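Local coordinates for protein probable DNA endonuclease SmrA (Escherichia coli, PDB 3QD7) that binds DNA and has DNA endonuclease activity, as a stand-alone small MutS-related protein that carries an Smr domain, at residues E29-H33 / G34-K38; Q69-A73 / D74-N78. All coordinates share one frame; numbering follows the deposited sequence.

Interaction 1 of 2, residues E29-H33 / G34-K38; sequences EGLQH and GVLDK
L31 and V35 meet through single methyls, CD1 of L31 lying 3.9 Å from CG1 of V35, with the two side chains crossing at about a right angle. The same L31 methyl reaches L36, its CD1 standing 4.1 Å from L36 CD2, so one branch of the leucine serves both partners. The other branch of V35 is turned back over the backbone: CG2 stands beside the valine's own N, with CG1 anti to it (chi1 176°). This places CG2 of V35 3.3 Å from the carbonyl O of Q32, with Q32 CB a little farther off. That carbonyl is also the acceptor of the one hydrogen bond joining 29-33 to 34-38. V35 N donates to Q32 O over 3.1 Å with a nearly straight N-H (174°), although the donor sits well above the carbonyl plane. The bond closes a type I beta turn from Q32 to V35, with H33 and G34 at its corners, which brings the chain from the loop after strand 25-27 into the approach to helix 37-40. H33 takes its corner with CB directed away from 34-38. Further out, strand 110-115 backs the apolar group: L31 and V35 rest on Q111 and L36 on A112. K38, on helix 37-40, carries NZ to the carbonyl oxygens of R77 and L130, both as hydrogen bonds.

Interaction 2 of 2, residues Q69-A73 / D74-N78; sequences QQALA and DGLRN
A71 and L76 form the apolar half of this helix end: CD2 of L76 rests 3.8 Å from the methyl CB of A71. L76 has CG beside its own backbone N and anti to its carbonyl carbon (chi1 -83°), which folds the side chain back along the last helical turn, with CD2 toward the alanine methyl and CD1 near the carbonyl O of A71. The backbone alongside is a Schellman motif closing helix 57-73. L76 N donates to A71 O over 3.0 Å, and G75 N to L72 O, also at 3.0 Å, while G75 takes a positive phi that turns the chain out of the helix. D74 N still makes the helical bond to Q70 O, at 3.0 Å, and a weak second one to A71 O. On the outer side, Q70 directs its CG anti to the backbone N (chi1 157°), then bends at chi2, and its CG lies 3.6 Å from OD2 of D74; the amide and carboxylate planes are 34° apart. Replacing L76 by an alanine would probably open a gap beside the A71 methyl, since CD2 would be gone and CB alone would remain over A71 O. A71 and L72 also pack on L130 of strand 125-130, and G75 O accepts a hydrogen bond from K132 NZ. With OD2 of D74 only 3.3 Å from the carbonyl O of Q70, two acceptors face each other, and a negative carboxylate near the helix C-terminus is likely to be mildly unfavourable there.

In the fold
Both interactions are local contacts at the ends of helices and near the surface, but only interaction 2 includes a buried residue, A71. Interaction 1 leads from a loop into the short helix 37-40 through one turn bond and a few methyl contacts; interaction 2 leads out of the long helix 57-73 through several backbone bonds and a single apolar pair, on the way to strand 78-82. Interaction 1 leans on strand 110-115, yet both reach L130 of the neighbouring strand 125-130, one by the amino group of K38, the other by apolar contact. Though their centres are 18 Å apart, the segments 34-38 and 74-78 are joined directly by the hydrogen bond from K38 NZ to R77 O.

Interaction 1 of 2, residues E29-H33 / G34-K38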
# COMPACT_ATOMS: atom_id res chain seq x y z
N GLU A 29 -16.16 -2.40 3.92
CA GLU A 29 -17.62 -2.42 3.84
C GLU A 29 -18.14 -1.00 3.79
O GLU A 29 -17.57 -0.10 4.40
CB GLU A 29 -18.23 -3.09 5.08
CG GLU A 29 -17.76 -4.52 5.37
CD GLU A 29 -16.32 -4.61 5.93
OE1 GLU A 29 -15.82 -3.63 6.54
OE2 GLU A 29 -15.68 -5.69 5.73
N GLY A 30 -19.24 -0.80 3.07
CA GLY A 30 -20.02 0.43 3.14
C GLY A 30 -19.53 1.59 2.30
O GLY A 30 -19.93 2.73 2.55
N LEU A 31 -18.69 1.32 1.31
CA LEU A 31 -18.19 2.32 0.37
C LEU A 31 -19.21 2.73 -0.67
O LEU A 31 -20.09 1.96 -1.01
CB LEU A 31 -16.99 1.72 -0.39
CG LEU A 31 -15.73 1.42 0.40
CD1 LEU A 31 -14.67 0.89 -0.60
CD2 LEU A 31 -15.23 2.66 1.14
N GLN A 32 -19.04 3.92 -1.23
CA GLN A 32 -19.88 4.42 -2.31
C GLN A 32 -19.65 3.64 -3.60
O GLN A 32 -18.51 3.23 -3.90
CB GLN A 32 -19.62 5.90 -2.57
CG GLN A 32 -20.51 6.52 -3.68
CD GLN A 32 -20.39 8.04 -3.78
OE1 GLN A 32 -19.60 8.65 -3.07
NE2 GLN A 32 -21.18 8.64 -4.69
N HIS A 33 -20.72 3.45 -4.38
CA HIS A 33 -20.66 2.75 -5.64
C HIS A 33 -19.43 2.99 -6.55
O HIS A 33 -18.90 2.06 -7.15
CB HIS A 33 -21.95 2.92 -6.45
CG HIS A 33 -21.93 2.22 -7.76
ND1 HIS A 33 -21.75 0.85 -7.87
CD2 HIS A 33 -22.05 2.69 -9.03
CE1 HIS A 33 -21.78 0.51 -9.15
NE2 HIS A 33 -21.95 1.61 -9.87
N GLY A 34 -18.97 4.23 -6.66
CA GLY A 34 -17.84 4.50 -7.58
C GLY A 34 -16.39 4.26 -7.14
O GLY A 34 -15.47 4.32 -7.97
N VAL A 35 -16.19 3.98 -5.85
CA VAL A 35 -14.85 4.00 -5.22
C VAL A 35 -13.79 3.11 -5.91
O VAL A 35 -12.64 3.50 -6.07
CB VAL A 35 -14.93 3.72 -3.67
CG1 VAL A 35 -13.52 3.64 -3.04
CG2 VAL A 35 -15.76 4.81 -2.96
N LEU A 36 -14.23 1.95 -6.37
CA LEU A 36 -13.33 0.94 -6.89
C LEU A 36 -12.79 1.23 -8.30
O LEU A 36 -11.67 0.81 -8.64
CB LEU A 36 -14.02 -0.42 -6.79
CG LEU A 36 -14.25 -0.87 -5.32
CD1 LEU A 36 -12.93 -0.85 -4.54
CD2 LEU A 36 -15.34 -0.07 -4.56
N ASP A 37 -13.57 1.96 -9.09
CA ASP A 37 -13.11 2.48 -10.38
C ASP A 37 -12.01 3.50 -10.20
O ASP A 37 -11.17 3.70 -11.08
CB ASP A 37 -14.27 3.10 -11.17
CG ASP A 37 -14.64 2.28 -12.41
OD1 ASP A 37 -14.56 1.03 -12.37
OD2 ASP A 37 -14.99 2.91 -13.43
N LYS A 38 -12.02 4.16 -9.04
CA LYS A 38 -10.94 5.03 -8.61
C LYS A 38 -9.60 4.30 -8.62
O LYS A 38 -8.56 4.90 -8.89
CB LYS A 38 -11.25 5.57 -7.20
CG LYS A 38 -10.55 6.85 -6.82
CD LYS A 38 -11.15 7.44 -5.55
CE LYS A 38 -10.59 6.76 -4.32
NZ LYS A 38 -10.64 7.63 -3.11

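Interaction 2 of 2, residues Q69-A73 / D74-N78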
# COMPACT_ATOMS: atom_id res chain seq x y z
N GLN A 69 0.44 9.69 5.44
CA GLN A 69 0.18 10.99 6.09
C GLN A 69 0.34 12.17 5.12
O GLN A 69 -0.50 13.07 5.10
CB GLN A 69 1.09 11.22 7.30
CG GLN A 69 0.95 10.19 8.46
CD GLN A 69 -0.45 10.15 9.11
OE1 GLN A 69 -0.83 9.14 9.73
NE2 GLN A 69 -1.19 11.23 8.99
N GLN A 70 1.41 12.17 4.32
CA GLN A 70 1.68 13.24 3.35
C GLN A 70 0.60 13.27 2.29
O GLN A 70 0.08 14.33 1.96
CB GLN A 70 3.07 13.07 2.69
CG GLN A 70 3.23 13.76 1.29
CD GLN A 70 3.89 12.88 0.17
OE1 GLN A 70 3.32 12.71 -0.93
NE2 GLN A 70 5.11 12.37 0.44
N ALA A 71 0.28 12.10 1.74
CA ALA A 71 -0.73 11.98 0.66
C ALA A 71 -2.09 12.50 1.13
O ALA A 71 -2.77 13.23 0.43
CB ALA A 71 -0.83 10.53 0.20
N LEU A 72 -2.47 12.16 2.36
CA LEU A 72 -3.75 12.60 2.92
C LEU A 72 -3.72 14.12 3.10
O LEU A 72 -4.64 14.84 2.66
CB LEU A 72 -4.03 11.89 4.24
CG LEU A 72 -4.31 10.40 4.08
CD1 LEU A 72 -4.23 9.61 5.42
CD2 LEU A 72 -5.67 10.12 3.34
N ALA A 73 -2.64 14.63 3.67
CA ALA A 73 -2.52 16.06 3.85
C ALA A 73 -2.62 16.80 2.51
O ALA A 73 -3.14 17.92 2.48
CB ALA A 73 -1.24 16.43 4.60
N ASP A 74 -2.17 16.19 1.41
CA ASP A 74 -2.19 16.88 0.09
C ASP A 74 -3.47 16.64 -0.72
O ASP A 74 -3.57 17.07 -1.87
CB ASP A 74 -0.96 16.54 -0.78
CG ASP A 74 0.35 17.03 -0.15
OD1 ASP A 74 0.31 18.08 0.55
OD2 ASP A 74 1.41 16.38 -0.33
N GLY A 75 -4.44 15.95 -0.12
CA GLY A 75 -5.69 15.59 -0.80
C GLY A 75 -5.59 14.56 -1.92
O GLY A 75 -6.39 14.58 -2.85
N LEU A 76 -4.62 13.65 -1.83
CA LEU A 76 -4.50 12.57 -2.84
C LEU A 76 -5.58 11.51 -2.61
O LEU A 76 -5.78 11.08 -1.49
CB LEU A 76 -3.12 11.92 -2.81
CG LEU A 76 -1.96 12.58 -3.58
CD1 LEU A 76 -1.74 14.00 -3.17
CD2 LEU A 76 -0.68 11.81 -3.41
N ARG A 77 -6.24 11.11 -3.68
CA ARG A 77 -7.35 10.17 -3.60
C ARG A 77 -6.91 8.75 -3.93
O ARG A 77 -7.59 7.80 -3.60
CB ARG A 77 -8.48 10.63 -4.51
CG ARG A 77 -9.09 11.95 -4.05
CD ARG A 77 -10.09 12.46 -5.05
NE ARG A 77 -11.32 11.68 -5.01
CZ ARG A 77 -12.18 11.61 -6.01
NH1 ARG A 77 -13.29 10.89 -5.88
NH2 ARG A 77 -11.94 12.25 -7.15
N ASN A 78 -5.76 8.63 -4.56
CA ASN A 78 -5.15 7.33 -4.80
C ASN A 78 -3.65 7.42 -4.91
O ASN A 78 -3.11 8.41 -5.37
CB ASN A 78 -5.75 6.63 -6.01
CG ASN A 78 -6.07 7.58 -7.13
OD1 ASN A 78 -7.22 8.00 -7.30
ND2 ASN A 78 -5.05 7.94 -7.91